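Local coordinates for protein ficolin-3 (Homo sapiens, PDB 2J5Z) that binds galactose through its fibrinogen-like domain and probably recognises sugars on foreign surfaces as a lectin of innate immunity, at residues S26-L31 with S81-G86. Numbering follows the deposited sequence.
Sequences SGWYHL and SEFWLG
A T-shaped aromatic pair, W28 against F83, spans the antiparallel sheet of the fibrinogen-like domain and illustrates how two strands that are not neighbours in a sheet can still be joined by their side chains. The strands that carry it, 28-32 and 83-84, are separated in the sheet by strands 38-44 and 52-58, and the two side chains approach from opposite directions. The indole presents the outer rim of its six-membered ring to one face of the phenyl ring: CZ2 of W28 lies 3.5 Å from CE2 of F83, and CH2 of W28 stands 3.7 Å above the phenyl plane, displaced toward its rim. The centroids of the W28 six-membered ring and the F83 ring are 5.1 Å apart, with the planes at 63°, so the edge-to-face geometry is tilted well short of perpendicular. F83 reaches this place with CG set between its backbone N and carbonyl carbon (chi1 60°), while W28, with CG beside its backbone N (chi1 -69°), sends the indole across toward the phenyl ring. NE1 of W28 makes a weak hydrogen bond to the backbone O of Q79 of the same chain. W28 also meets F42 edge-to-face, extending the aromatic group onto strand 38-44. L25 of the third subunit packs on both W28 and F83, bringing the pair to the trimer interface. The whole is a small apolar aromatic cluster bridging separated strands of the antiparallel sheet of the fibrinogen-like domain where subunits meet.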
ATOM      1  N   SER A  26       8.021  -8.714   0.194  1.00 13.71           N
ATOM      2  CA  SER A  26       6.619  -9.027  -0.115  1.00 13.95           C
ATOM      3  C   SER A  26       5.882  -7.821  -0.680  1.00 14.16           C
ATOM      4  O   SER A  26       6.134  -6.680  -0.282  1.00 14.40           O
ATOM      5  CB  SER A  26       5.896  -9.531   1.137  1.00 14.46           C
ATOM      6  OG  SER A  26       6.594 -10.628   1.690  1.00 15.11           O
ATOM      7  N   GLY A  27       4.976  -8.042  -1.630  1.00 12.75           N
ATOM      8  CA  GLY A  27       4.221  -6.917  -2.155  1.00 12.20           C
ATOM      9  C   GLY A  27       3.624  -7.271  -3.501  1.00 12.62           C
ATOM     10  O   GLY A  27       3.616  -8.440  -3.888  1.00 12.99           O
ATOM     11  N   TRP A  28       3.176  -6.255  -4.225  1.00 12.99           N
ATOM     12  CA  TRP A  28       2.486  -6.469  -5.512  1.00 13.94           C
ATOM     13  C   TRP A  28       3.475  -6.545  -6.682  1.00 14.21           C
ATOM     14  O   TRP A  28       4.335  -5.669  -6.860  1.00 14.14           O
ATOM     15  CB  TRP A  28       1.412  -5.395  -5.725  1.00 14.80           C
ATOM     16  CG  TRP A  28       0.292  -5.584  -4.750  1.00 14.82           C
ATOM     17  CD1 TRP A  28       0.192  -5.051  -3.493  1.00 15.46           C
ATOM     18  CD2 TRP A  28      -0.854  -6.426  -4.923  1.00 15.45           C
ATOM     19  NE1 TRP A  28      -0.955  -5.498  -2.881  1.00 16.08           N
ATOM     20  CE2 TRP A  28      -1.619  -6.338  -3.736  1.00 15.91           C
ATOM     21  CE3 TRP A  28      -1.328  -7.214  -5.979  1.00 13.91           C
ATOM     22  CZ2 TRP A  28      -2.815  -7.039  -3.565  1.00 14.74           C
ATOM     23  CZ3 TRP A  28      -2.522  -7.903  -5.813  1.00 14.23           C
ATOM     24  CH2 TRP A  28      -3.256  -7.805  -4.616  1.00 14.78           C
ATOM     25  N   TYR A  29       3.355  -7.613  -7.464  1.00 15.16           N
ATOM     26  CA  TYR A  29       4.230  -7.863  -8.599  1.00 16.49           C
ATOM     27  C   TYR A  29       3.373  -8.291  -9.777  1.00 18.53           C
ATOM     28  O   TYR A  29       2.293  -8.807  -9.587  1.00 19.15           O
ATOM     29  CB  TYR A  29       5.183  -9.006  -8.301  1.00 15.77           C
ATOM     30  CG  TYR A  29       6.241  -8.681  -7.271  1.00 15.71           C
ATOM     31  CD1 TYR A  29       7.484  -8.214  -7.657  1.00 15.52           C
ATOM     32  CD2 TYR A  29       5.983  -8.839  -5.915  1.00 15.47           C
ATOM     33  CE1 TYR A  29       8.466  -7.917  -6.716  1.00 15.96           C
ATOM     34  CE2 TYR A  29       6.946  -8.545  -4.968  1.00 14.98           C
ATOM     35  CZ  TYR A  29       8.184  -8.083  -5.382  1.00 16.25           C
ATOM     36  OH  TYR A  29       9.145  -7.778  -4.449  1.00 17.01           O
ATOM     37  N   HIS A  30       3.879  -8.124 -10.988  1.00 21.28           N
ATOM     38  CA  HIS A  30       3.166  -8.659 -12.153  1.00 23.46           C
ATOM     39  C   HIS A  30       3.685 -10.032 -12.564  1.00 23.72           C
ATOM     40  O   HIS A  30       4.902 -10.250 -12.639  1.00 24.63           O
ATOM     41  CB  HIS A  30       3.241  -7.670 -13.304  1.00 25.74           C
ATOM     42  CG  HIS A  30       2.364  -6.476 -13.109  1.00 28.46           C
ATOM     43  ND1 HIS A  30       1.196  -6.289 -13.814  1.00 31.04           N
ATOM     44  CD2 HIS A  30       2.465  -5.427 -12.260  1.00 29.54           C
ATOM     45  CE1 HIS A  30       0.626  -5.163 -13.425  1.00 30.88           C
ATOM     46  NE2 HIS A  30       1.375  -4.622 -12.480  1.00 30.69           N
ATOM     47  N   LEU A  31       2.767 -10.968 -12.787  1.00 23.11           N
ATOM     48  CA  LEU A  31       3.119 -12.261 -13.357  1.00 24.10           C
ATOM     49  C   LEU A  31       2.675 -12.229 -14.808  1.00 24.80           C
ATOM     50  O   LEU A  31       1.757 -11.499 -15.155  1.00 23.61           O
ATOM     51  CB  LEU A  31       2.380 -13.409 -12.669  1.00 24.75           C
ATOM     52  CG  LEU A  31       2.473 -13.625 -11.163  1.00 25.71           C
ATOM     53  CD1 LEU A  31       1.846 -14.960 -10.784  1.00 25.09           C
ATOM     54  CD2 LEU A  31       3.924 -13.562 -10.708  1.00 25.08           C
ATOM     55  N   SER A  81      -5.707  -3.851   1.007  1.00 18.91           N
ATOM     56  CA  SER A  81      -6.414  -4.547   2.069  1.00 18.77           C
ATOM     57  C   SER A  81      -6.944  -5.901   1.607  1.00 19.04           C
ATOM     58  O   SER A  81      -6.167  -6.820   1.318  1.00 21.16           O
ATOM     59  CB  SER A  81      -7.529  -3.664   2.662  1.00 18.28           C
ATOM     60  OG  SER A  81      -8.570  -3.367   1.737  1.00 17.79           O
ATOM     61  N   GLU A  82      -8.260  -6.006   1.497  1.00 17.43           N
ATOM     62  CA  GLU A  82      -8.916  -7.291   1.281  1.00 15.69           C
ATOM     63  C   GLU A  82      -9.219  -7.528  -0.193  1.00 14.97           C
ATOM     64  O   GLU A  82      -9.585  -6.593  -0.907  1.00 14.24           O
ATOM     65  CB  GLU A  82     -10.200  -7.334   2.093  1.00 16.47           C
ATOM     66  CG  GLU A  82      -9.980  -7.058   3.573  1.00 16.46           C
ATOM     67  CD  GLU A  82     -11.256  -7.206   4.371  1.00 17.99           C
ATOM     68  OE1 GLU A  82     -12.311  -6.743   3.898  1.00 19.49           O
ATOM     69  OE2 GLU A  82     -11.208  -7.820   5.453  1.00 17.87           O
ATOM     70  N   PHE A  83      -9.056  -8.774  -0.649  1.00 13.72           N
ATOM     71  CA  PHE A  83      -9.355  -9.092  -2.044  1.00 12.42           C
ATOM     72  C   PHE A  83      -9.577 -10.577  -2.299  1.00 12.54           C
ATOM     73  O   PHE A  83      -9.251 -11.427  -1.462  1.00 11.66           O
ATOM     74  CB  PHE A  83      -8.221  -8.613  -2.962  1.00 13.70           C
ATOM     75  CG  PHE A  83      -6.896  -9.231  -2.646  1.00 13.39           C
ATOM     76  CD1 PHE A  83      -6.538 -10.458  -3.192  1.00 14.90           C
ATOM     77  CD2 PHE A  83      -5.999  -8.583  -1.798  1.00 12.71           C
ATOM     78  CE1 PHE A  83      -5.318 -11.025  -2.893  1.00 14.57           C
ATOM     79  CE2 PHE A  83      -4.780  -9.135  -1.507  1.00 14.93           C
ATOM     80  CZ  PHE A  83      -4.432 -10.358  -2.035  1.00 13.22           C
ATOM     81  N   TRP A  84     -10.159 -10.857  -3.464  1.00 11.19           N
ATOM     82  CA  TRP A  84     -10.213 -12.202  -4.046  1.00 10.94           C
ATOM     83  C   TRP A  84      -9.615 -12.066  -5.449  1.00 10.54           C
ATOM     84  O   TRP A  84     -10.102 -11.274  -6.257  1.00 11.23           O
ATOM     85  CB  TRP A  84     -11.671 -12.683  -4.125  1.00 10.97           C
ATOM     86  CG  TRP A  84     -11.824 -14.012  -4.804  1.00 12.67           C
ATOM     87  CD1 TRP A  84     -12.187 -14.241  -6.106  1.00 12.05           C
ATOM     88  CD2 TRP A  84     -11.602 -15.297  -4.211  1.00 11.68           C
ATOM     89  NE1 TRP A  84     -12.214 -15.603  -6.352  1.00 12.69           N
ATOM     90  CE2 TRP A  84     -11.868 -16.268  -5.202  1.00 12.03           C
ATOM     91  CE3 TRP A  84     -11.227 -15.719  -2.930  1.00 12.14           C
ATOM     92  CZ2 TRP A  84     -11.751 -17.644  -4.955  1.00 10.57           C
ATOM     93  CZ3 TRP A  84     -11.117 -17.090  -2.683  1.00 13.37           C
ATOM     94  CH2 TRP A  84     -11.376 -18.029  -3.686  1.00 12.30           C
ATOM     95  N   LEU A  85      -8.570 -12.832  -5.764  1.00 10.44           N
ATOM     96  CA  LEU A  85      -7.826 -12.618  -7.007  1.00 10.40           C
ATOM     97  C   LEU A  85      -8.680 -12.875  -8.253  1.00 11.11           C
ATOM     98  O   LEU A  85      -8.480 -12.236  -9.293  1.00 11.30           O
ATOM     99  CB  LEU A  85      -6.594 -13.533  -7.052  1.00 11.19           C
ATOM    100  CG  LEU A  85      -5.644 -13.330  -8.229  1.00 12.31           C
ATOM    101  CD1 LEU A  85      -5.002 -11.947  -8.211  1.00 13.44           C
ATOM    102  CD2 LEU A  85      -4.559 -14.427  -8.182  1.00 13.25           C
ATOM    103  N   GLY A  86      -9.617 -13.815  -8.135  1.00 11.82           N
ATOM    104  CA  GLY A  86     -10.518 -14.171  -9.233  1.00 12.06           C
ATOM    105  C   GLY A  86     -10.398 -15.617  -9.679  1.00 13.26           C
ATOM    106  O   GLY A  86      -9.305 -16.131  -9.870  1.00 12.51           O
TER